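Local coordinates for protein 4-hydroxybenzoyl-CoA thioesterase (Pseudomonas sp. CBS3, PDB 1LO7) that hydrolyses the thioester of 4-hydroxybenzoyl-CoA to 4-hydroxybenzoate and free coenzyme A, the last step in degrading 4-chlorobenzoate to 4-hydroxybenzoate, at residues R10-F13 and G14-D17; I21-Y24 and P25-H28; S35-Y38 and F39-G43. One frame throughout, in Å; residues are numbered along the deposited sequence.

Interaction 1: residues R10-F13 and G14-D17; sequences RIEF and GDCD. With 4CO (4-hydroxyphenacyl coenzyme A), chain B.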
# COMPACT_ATOMS: atom_id res chain seq x y z
N ARG A 10 8.94 11.64 -4.43
CA ARG A 10 8.79 11.36 -5.84
C ARG A 10 7.64 10.40 -6.03
O ARG A 10 7.49 9.49 -5.23
CB ARG A 10 10.03 10.89 -6.57
CG ARG A 10 9.88 11.11 -8.09
CD ARG A 10 11.07 10.66 -8.95
NE ARG A 10 11.32 9.21 -8.84
CZ ARG A 10 12.53 8.61 -8.80
NH1 ARG A 10 13.68 9.29 -8.87
NH2 ARG A 10 12.60 7.29 -8.67
N ILE A 11 6.84 10.62 -7.04
CA ILE A 11 5.68 9.76 -7.26
C ILE A 11 6.12 8.67 -8.20
O ILE A 11 6.78 8.96 -9.21
CB ILE A 11 4.52 10.54 -7.88
CG1 ILE A 11 4.06 11.67 -6.93
CG2 ILE A 11 3.38 9.55 -8.22
CD1 ILE A 11 2.99 12.63 -7.54
N GLU A 12 5.73 7.45 -7.86
CA GLU A 12 6.10 6.28 -8.61
C GLU A 12 4.97 5.74 -9.46
O GLU A 12 3.82 6.03 -9.22
CB GLU A 12 6.66 5.20 -7.65
CG GLU A 12 8.02 5.62 -6.99
CD GLU A 12 9.12 5.93 -8.01
OE1 GLU A 12 9.14 5.55 -9.17
OE2 GLU A 12 10.11 6.64 -7.51
N PHE A 13 5.29 4.93 -10.47
CA PHE A 13 4.30 4.37 -11.34
C PHE A 13 3.23 3.62 -10.55
O PHE A 13 2.03 3.75 -10.82
CB PHE A 13 5.06 3.40 -12.26
CG PHE A 13 4.25 2.63 -13.23
CD1 PHE A 13 3.87 3.23 -14.42
CD2 PHE A 13 3.87 1.31 -12.98
CE1 PHE A 13 3.16 2.49 -15.36
CE2 PHE A 13 3.14 0.56 -13.90
CZ PHE A 13 2.79 1.17 -15.10
N GLY A 14 3.67 2.83 -9.59
CA GLY A 14 2.76 2.03 -8.78
C GLY A 14 1.89 2.86 -7.84
O GLY A 14 0.89 2.34 -7.33
N ASP A 15 2.26 4.12 -7.64
CA ASP A 15 1.46 5.00 -6.78
C ASP A 15 0.26 5.56 -7.54
O ASP A 15 -0.57 6.26 -6.97
CB ASP A 15 2.30 6.19 -6.34
CG ASP A 15 3.43 5.77 -5.44
OD1 ASP A 15 3.33 4.82 -4.71
OD2 ASP A 15 4.48 6.54 -5.48
N CYS A 16 0.17 5.26 -8.84
CA CYS A 16 -0.92 5.75 -9.71
C CYS A 16 -1.94 4.68 -10.01
O CYS A 16 -1.67 3.48 -9.98
CB CYS A 16 -0.39 6.35 -11.01
SG CYS A 16 0.79 7.69 -10.69
N ASP A 17 -3.15 5.16 -10.31
CA ASP A 17 -4.27 4.27 -10.62
C ASP A 17 -4.45 4.09 -12.13
O ASP A 17 -3.68 4.57 -12.95
CB ASP A 17 -5.55 4.81 -9.95
CG ASP A 17 -5.97 6.14 -10.49
OD1 ASP A 17 -5.59 6.60 -11.55
OD2 ASP A 17 -6.78 6.74 -9.66
N1A 4CO B . -14.47 21.13 -1.56
C2A 4CO B . -15.75 20.97 -2.03
N3A 4CO B . -16.14 20.85 -3.27
C4A 4CO B . -15.10 20.88 -4.13
C5A 4CO B . -13.76 21.05 -3.81
C6A 4CO B . -13.45 21.18 -2.45
N6A 4CO B . -12.21 21.34 -2.01
N7A 4CO B . -12.97 21.06 -4.95
C8A 4CO B . -13.84 20.90 -5.96
N9A 4CO B . -15.13 20.81 -5.52
C1D 4CO B . -16.36 20.72 -6.32
C2D 4CO B . -16.66 22.04 -7.03
O2D 4CO B . -17.27 22.99 -6.15
C3D 4CO B . -17.66 21.54 -8.05
O3D 4CO B . -18.84 21.12 -7.42
P3D 4CO B . -20.27 21.58 -7.91
O7A 4CO B . -20.51 22.89 -7.32
O8A 4CO B . -20.31 21.63 -9.38
O9A 4CO B . -21.29 20.54 -7.38
C4D 4CO B . -16.95 20.27 -8.49
O4D 4CO B . -16.08 19.89 -7.37
C5D 4CO B . -16.20 20.31 -9.79
O5D 4CO B . -15.07 21.16 -9.61
P1A 4CO B . -14.79 22.27 -10.71
O1A 4CO B . -13.72 23.07 -10.10
O2A 4CO B . -15.97 23.05 -11.03
O3A 4CO B . -14.35 21.61 -12.01
P2A 4CO B . -12.90 21.21 -12.56
O4A 4CO B . -13.13 20.41 -13.78
O5A 4CO B . -12.20 22.45 -12.91
O6A 4CO B . -11.92 20.56 -11.41
CBP 4CO B . -10.97 18.51 -10.80
CCP 4CO B . -12.28 19.29 -10.92
CDP 4CO B . -10.24 18.43 -12.15
CEP 4CO B . -11.24 17.13 -10.21
CAP 4CO B . -9.93 19.29 -9.98
OAP 4CO B . -10.46 19.59 -8.68
C9P 4CO B . -8.75 18.40 -9.60
O9P 4CO B . -8.01 17.98 -10.46
N8P 4CO B . -8.62 18.02 -8.21
C7P 4CO B . -7.60 16.98 -8.01
C6P 4CO B . -8.20 15.57 -8.08
C5P 4CO B . -7.18 14.57 -7.51
O5P 4CO B . -6.04 14.47 -7.95
N4P 4CO B . -7.72 13.77 -6.44
C3P 4CO B . -6.77 12.90 -5.77
C2P 4CO B . -6.44 11.69 -6.61
S1P 4CO B . -7.81 11.06 -7.58
O1B 4CO B . -7.72 8.12 -6.16
C1B 4CO B . -8.09 8.44 -7.27
C2B 4CO B . -9.36 7.92 -7.79
C3B 4CO B . -9.76 8.28 -9.10
C4B 4CO B . -10.96 7.78 -9.61
C5B 4CO B . -11.73 6.89 -8.84
O2B 4CO B . -12.91 6.32 -9.37
C6B 4CO B . -11.32 6.55 -7.52
C7B 4CO B . -10.12 7.07 -6.99
CB 4CO B . -7.29 9.38 -8.10
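The turn that carries the chain from strand 4-10 into the active-site loop is closed by Glu12 and Asp15, which grip each other twice. Asp15 N donates to Glu12 O at 2.9 Å across the short 3-10 segment, and the Asp15 carboxylate folds back so that OD2 receives Glu12 N at 2.8 Å. This second bond is fairly straight, 158° at the hydrogen, although the N-H meets OD2 from above the carboxylate plane, 36° out of it. The torsion explains the reach: CG stands beside Asp15's own backbone N (chi1 -66°), anti to its carbonyl carbon, which lets OD2 turn back to Glu12 N. Aspartate suits the place because its short side chain sets a charged acceptor within reach of a main-chain N-H three residues back. One residue on, Cys16 N donates to Phe13 O at 3.1 Å, completing the turn. The Cys16 thiol does apolar work, SG resting 4.0 Å from Ile11 CG2. Glu12 itself bends at chi2 and offers the syn lone pair of OE2 to Arg10 NH2 at 2.8 Å, a salt bridge in which NE takes a weaker part; Glu12 OE1 is bridged by Arg36 of a neighbouring subunit. With an alanine at Asp15 the N-H of Glu12 would probably lose its acceptor and the turn one of its two ties between these residues. Asp17, the active-site carboxylate, comes two residues after Asp15, its OD2 3.1 Å from CB of the bound 4-hydroxyphenacyl-CoA, the methylene next to the ligand's ketone. The chemistry implies a division of labour: Asp15 uses OD2 to shape the backbone, while OD1 makes a long, weak ion pair with Arg29; Asp17 turns a carboxylate oxygen to the ligand.

Interaction 2: residues I21-Y24 and P25-H28; sequences IVWY and PNYH. Unlike the reference sequence in segment 21-24: Tyr24 (reference Phe). With 4CO (4-hydroxyphenacyl coenzyme A), chain B.
Trp23 and Tyr24 lead into the first turn of helix 25-41, the long helix of the hot dog fold, and Pro25 opens that turn. The backbone bonds come first: Asn26 N donates to Trp23 O at 3.0 Å and Tyr27 N to Tyr24 O at 2.9 Å. Proline suits its place because a residue at the start of a helix needs no N-H for a preceding carbonyl. The helix start also serves the ligand, for Tyr24 N points almost straight (172°) at the ketone oxygen O1B of bound 4-hydroxyphenacyl-CoA, 2.9 Å away; from its place just ahead of the helix N-terminus, the N-H would probably polarise the carbonyl.

CH-pi contacts form the second group. Pro25 CD meets two rings at once, 3.5 Å from the centroid of the five-membered ring of Trp23, and 3.7 Å from that of Tyr24, where the reference sequence has phenylalanine. The indole is oriented further by Asp32 of a neighbouring subunit, whose OD2 accepts a hydrogen bond from NE1. Val22 places CG1 over one face of Tyr27, 4.1 Å from the centroid, because that methyl lies trans to its own backbone N (chi1 -177°).

Water-mediated bonding remains: one water in the plane of the Tyr27 ring lies 3.1 Å from its OH and donates to O5P of the ligand at 2.8 Å.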
# COMPACT_ATOMS: atom_id res chain seq x y z
N ILE A 21 -3.14 8.81 -12.52
CA ILE A 21 -2.76 9.83 -11.56
C ILE A 21 -2.59 9.21 -10.18
O ILE A 21 -3.03 8.07 -9.99
CB ILE A 21 -3.78 10.98 -11.49
CG1 ILE A 21 -5.17 10.41 -11.18
CG2 ILE A 21 -3.76 11.73 -12.86
CD1 ILE A 21 -6.26 11.49 -10.99
N VAL A 22 -2.02 9.94 -9.26
CA VAL A 22 -1.82 9.41 -7.91
C VAL A 22 -3.12 8.90 -7.30
O VAL A 22 -4.09 9.65 -7.23
CB VAL A 22 -1.25 10.42 -6.94
CG1 VAL A 22 -1.02 9.71 -5.60
CG2 VAL A 22 0.08 10.91 -7.41
N TRP A 23 -3.11 7.65 -6.84
CA TRP A 23 -4.27 7.07 -6.18
C TRP A 23 -4.28 7.73 -4.80
O TRP A 23 -3.32 7.66 -4.08
CB TRP A 23 -4.11 5.55 -6.08
CG TRP A 23 -5.33 4.90 -5.49
CD1 TRP A 23 -6.64 5.14 -5.79
CD2 TRP A 23 -5.32 3.88 -4.51
NE1 TRP A 23 -7.48 4.33 -5.06
CE2 TRP A 23 -6.68 3.55 -4.25
CE3 TRP A 23 -4.31 3.23 -3.82
CZ2 TRP A 23 -7.01 2.56 -3.32
CZ3 TRP A 23 -4.65 2.25 -2.91
CH2 TRP A 23 -5.99 1.91 -2.69
N TYR A 24 -5.36 8.41 -4.45
CA TYR A 24 -5.42 9.17 -3.19
C TYR A 24 -4.89 8.65 -1.85
O TYR A 24 -4.31 9.42 -1.08
CB TYR A 24 -6.67 10.05 -3.01
CG TYR A 24 -7.77 9.33 -2.29
CD1 TYR A 24 -7.89 9.46 -0.91
CD2 TYR A 24 -8.66 8.52 -3.00
CE1 TYR A 24 -8.93 8.81 -0.23
CE2 TYR A 24 -9.71 7.88 -2.34
CZ TYR A 24 -9.83 8.04 -0.97
OH TYR A 24 -10.84 7.40 -0.31
N PRO A 25 -5.08 7.37 -1.55
CA PRO A 25 -4.57 6.91 -0.27
C PRO A 25 -3.06 7.12 -0.16
O PRO A 25 -2.52 7.26 0.93
CB PRO A 25 -5.03 5.49 -0.13
CG PRO A 25 -6.25 5.40 -1.05
CD PRO A 25 -5.98 6.36 -2.20
N ASN A 26 -2.39 7.17 -1.31
CA ASN A 26 -0.94 7.42 -1.32
C ASN A 26 -0.59 8.76 -0.71
O ASN A 26 0.43 8.89 -0.02
CB ASN A 26 -0.29 7.21 -2.71
CG ASN A 26 -0.39 5.74 -3.08
OD1 ASN A 26 -0.11 4.89 -2.24
ND2 ASN A 26 -0.83 5.41 -4.29
N TYR A 27 -1.43 9.80 -0.96
CA TYR A 27 -1.15 11.08 -0.34
C TYR A 27 -1.14 10.93 1.19
O TYR A 27 -0.31 11.47 1.89
CB TYR A 27 -2.19 12.16 -0.69
CG TYR A 27 -2.08 12.63 -2.13
CD1 TYR A 27 -0.98 13.38 -2.53
CD2 TYR A 27 -3.06 12.34 -3.07
CE1 TYR A 27 -0.88 13.84 -3.84
CE2 TYR A 27 -2.97 12.78 -4.39
CZ TYR A 27 -1.87 13.53 -4.77
OH TYR A 27 -1.73 13.96 -6.07
N HIS A 28 -2.08 10.16 1.74
CA HIS A 28 -2.10 9.99 3.18
C HIS A 28 -0.82 9.27 3.67
O HIS A 28 -0.32 9.56 4.73
CB HIS A 28 -3.38 9.24 3.62
CG HIS A 28 -4.58 10.08 3.32
ND1 HIS A 28 -4.87 11.24 4.07
CD2 HIS A 28 -5.54 9.93 2.34
CE1 HIS A 28 -6.00 11.76 3.54
NE2 HIS A 28 -6.42 10.99 2.51
N1A 4CO B . -14.47 21.13 -1.56
C2A 4CO B . -15.75 20.97 -2.03
N3A 4CO B . -16.14 20.85 -3.27
C4A 4CO B . -15.10 20.88 -4.13
C5A 4CO B . -13.76 21.05 -3.81
C6A 4CO B . -13.45 21.18 -2.45
N6A 4CO B . -12.21 21.34 -2.01
N7A 4CO B . -12.97 21.06 -4.95
C8A 4CO B . -13.84 20.90 -5.96
N9A 4CO B . -15.13 20.81 -5.52
C1D 4CO B . -16.36 20.72 -6.32
C2D 4CO B . -16.66 22.04 -7.03
O2D 4CO B . -17.27 22.99 -6.15
C3D 4CO B . -17.66 21.54 -8.05
O3D 4CO B . -18.84 21.12 -7.42
P3D 4CO B . -20.27 21.58 -7.91
O7A 4CO B . -20.51 22.89 -7.32
O8A 4CO B . -20.31 21.63 -9.38
O9A 4CO B . -21.29 20.54 -7.38
C4D 4CO B . -16.95 20.27 -8.49
O4D 4CO B . -16.08 19.89 -7.37
C5D 4CO B . -16.20 20.31 -9.79
O5D 4CO B . -15.07 21.16 -9.61
P1A 4CO B . -14.79 22.27 -10.71
O1A 4CO B . -13.72 23.07 -10.10
O2A 4CO B . -15.97 23.05 -11.03
O3A 4CO B . -14.35 21.61 -12.01
P2A 4CO B . -12.90 21.21 -12.56
O4A 4CO B . -13.13 20.41 -13.78
O5A 4CO B . -12.20 22.45 -12.91
O6A 4CO B . -11.92 20.56 -11.41
CBP 4CO B . -10.97 18.51 -10.80
CCP 4CO B . -12.28 19.29 -10.92
CDP 4CO B . -10.24 18.43 -12.15
CEP 4CO B . -11.24 17.13 -10.21
CAP 4CO B . -9.93 19.29 -9.98
OAP 4CO B . -10.46 19.59 -8.68
C9P 4CO B . -8.75 18.40 -9.60
O9P 4CO B . -8.01 17.98 -10.46
N8P 4CO B . -8.62 18.02 -8.21
C7P 4CO B . -7.60 16.98 -8.01
C6P 4CO B . -8.20 15.57 -8.08
C5P 4CO B . -7.18 14.57 -7.51
O5P 4CO B . -6.04 14.47 -7.95
N4P 4CO B . -7.72 13.77 -6.44
C3P 4CO B . -6.77 12.90 -5.77
C2P 4CO B . -6.44 11.69 -6.61
S1P 4CO B . -7.81 11.06 -7.58
O1B 4CO B . -7.72 8.12 -6.16
C1B 4CO B . -8.09 8.44 -7.27
C2B 4CO B . -9.36 7.92 -7.79
C3B 4CO B . -9.76 8.28 -9.10
C4B 4CO B . -10.96 7.78 -9.61
C5B 4CO B . -11.73 6.89 -8.84
O2B 4CO B . -12.91 6.32 -9.37
C6B 4CO B . -11.32 6.55 -7.52
C7B 4CO B . -10.12 7.07 -6.99
CB 4CO B . -7.29 9.38 -8.10
O HOH W 1 -3.71 12.97 -8.22

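Interaction 3: residues S35-Y38 and F39-G43; sequences SRNY and FIKCG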
# COMPACT_ATOMS: atom_id res chain seq x y z
N SER A 35 4.45 13.91 8.62
CA SER A 35 4.11 14.21 10.03
C SER A 35 5.23 13.77 10.99
O SER A 35 5.63 14.48 11.93
CB SER A 35 2.82 13.44 10.40
OG SER A 35 2.57 13.47 11.81
N ARG A 36 5.72 12.56 10.76
CA ARG A 36 6.75 11.99 11.61
C ARG A 36 8.07 12.68 11.35
O ARG A 36 8.86 12.90 12.28
CB ARG A 36 6.88 10.50 11.38
CG ARG A 36 7.53 9.79 12.57
CD ARG A 36 7.59 8.28 12.36
NE ARG A 36 8.47 7.92 11.21
CZ ARG A 36 9.80 7.82 11.29
NH1 ARG A 36 10.48 8.00 12.41
NH2 ARG A 36 10.47 7.52 10.18
N ASN A 37 8.32 12.97 10.06
CA ASN A 37 9.54 13.65 9.66
C ASN A 37 9.66 15.00 10.39
O ASN A 37 10.77 15.47 10.78
CB ASN A 37 9.56 13.86 8.12
CG ASN A 37 10.84 14.61 7.68
OD1 ASN A 37 11.94 14.02 7.67
ND2 ASN A 37 10.71 15.89 7.36
N TYR A 38 8.50 15.66 10.56
CA TYR A 38 8.47 16.96 11.25
C TYR A 38 9.00 16.77 12.65
O TYR A 38 9.89 17.47 13.08
CB TYR A 38 7.01 17.44 11.33
CG TYR A 38 6.83 18.67 12.18
CD1 TYR A 38 7.01 19.95 11.64
CD2 TYR A 38 6.46 18.54 13.51
CE1 TYR A 38 6.83 21.09 12.43
CE2 TYR A 38 6.27 19.67 14.32
CZ TYR A 38 6.46 20.93 13.77
OH TYR A 38 6.28 22.01 14.60
N PHE A 39 8.45 15.80 13.38
CA PHE A 39 8.92 15.60 14.73
C PHE A 39 10.39 15.18 14.79
O PHE A 39 11.12 15.67 15.68
CB PHE A 39 8.02 14.55 15.45
CG PHE A 39 6.64 15.10 15.68
CD1 PHE A 39 6.49 16.25 16.46
CD2 PHE A 39 5.49 14.52 15.13
CE1 PHE A 39 5.23 16.80 16.70
CE2 PHE A 39 4.22 15.07 15.35
CZ PHE A 39 4.09 16.21 16.15
N ILE A 40 10.83 14.27 13.87
CA ILE A 40 12.23 13.83 13.89
C ILE A 40 13.17 15.02 13.64
O ILE A 40 14.20 15.19 14.33
CB ILE A 40 12.50 12.70 12.89
CG1 ILE A 40 11.82 11.40 13.31
CG2 ILE A 40 14.00 12.50 12.64
CD1 ILE A 40 12.42 10.73 14.55
N LYS A 41 12.78 15.85 12.68
CA LYS A 41 13.60 16.99 12.37
C LYS A 41 13.59 17.98 13.49
O LYS A 41 14.55 18.72 13.67
CB LYS A 41 13.21 17.61 11.03
CG LYS A 41 13.54 16.66 9.86
CD LYS A 41 15.06 16.49 9.65
CE LYS A 41 15.44 15.78 8.36
NZ LYS A 41 14.70 14.52 8.25
N CYS A 42 12.49 18.01 14.24
CA CYS A 42 12.40 18.93 15.36
C CYS A 42 13.22 18.44 16.57
O CYS A 42 13.38 19.15 17.56
CB CYS A 42 10.96 19.27 15.76
SG CYS A 42 10.24 20.43 14.59
N GLY A 43 13.72 17.21 16.50
CA GLY A 43 14.54 16.69 17.61
C GLY A 43 13.91 15.64 18.51
O GLY A 43 14.54 15.22 19.47
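Asn37 and Lys41, one turn apart in the last stretch of helix 25-41, are joined by backbone and side chains alike. Lys41 N donates to Asn37 O at 2.8 Å, while the ammonium NZ curls round to Asn37 OD1 at 2.9 Å. Bends at chi2 and chi4 bring the long lysine chain back to the amide, whose CG lies opposite its backbone N (chi1 179°). A lysine suits this exposed position, since its aliphatic length can lie along the helix and its charge finish at a polar oxygen.

The neighbouring backbone bonds are of uneven strength. Ile40 N reaches Arg36 O at 2.9 Å, in the carbonyl plane, and Cys42 N reaches Tyr38 O at 2.9 Å, but Phe39 N to Ser35 O is weak at 3.4 Å. Gly43 is the first residue to leave helical angles, in a Schellman motif, its N bonded to Ile40 O at 3.0 Å; its positive phi would press a CB against the preceding carbonyl, so glycine fits. Ser35 OG is satisfied by Gln94, and Arg36 by salt bridges from NH2 to Asp75 and Glu12 of a neighbouring subunit.

The inner side is aromatic. Tyr38 sets its edge toward the face of Phe39, the T-shaped pair having centroids 5.2 Å apart and planes at 82°, and Cys42 SG sits over a Tyr38 face, 4.0 Å from its centroid. Phe39 continues into Phe119 and Phe92 of the sheet. The chemistry is thus two-sided: sulfur and rings fill the interior, whereas the exposed Lys41 finds its mate in the buried Asn37 amide, and the buried Arg36 charge is met by a neighbouring subunit.

Interactions 1 and 2 adjoin, their centres 8 Å apart, and both touch the same bound ligand; Asp15 O and Trp23 N, 2.9 Å apart, probably form a hydrogen bond between them. Interaction 3 stands apart, about 22 Å from interaction 2 between centres, yet both use helix 25-41, interaction 2 where the loop enters it and interaction 3 in its last turns. Interaction 2 is wholly buried, interaction 1 only partly, and interaction 3 is buried apart from Lys41, which is exposed, and Ile40, partly so. Their chemistry follows: carboxylate ties in the loop, CH-pi contacts at the helix start, sulfur-aromatic and ring contacts against the sheet. Interactions 1 and 3 both reach across to the third subunit of the tetramer.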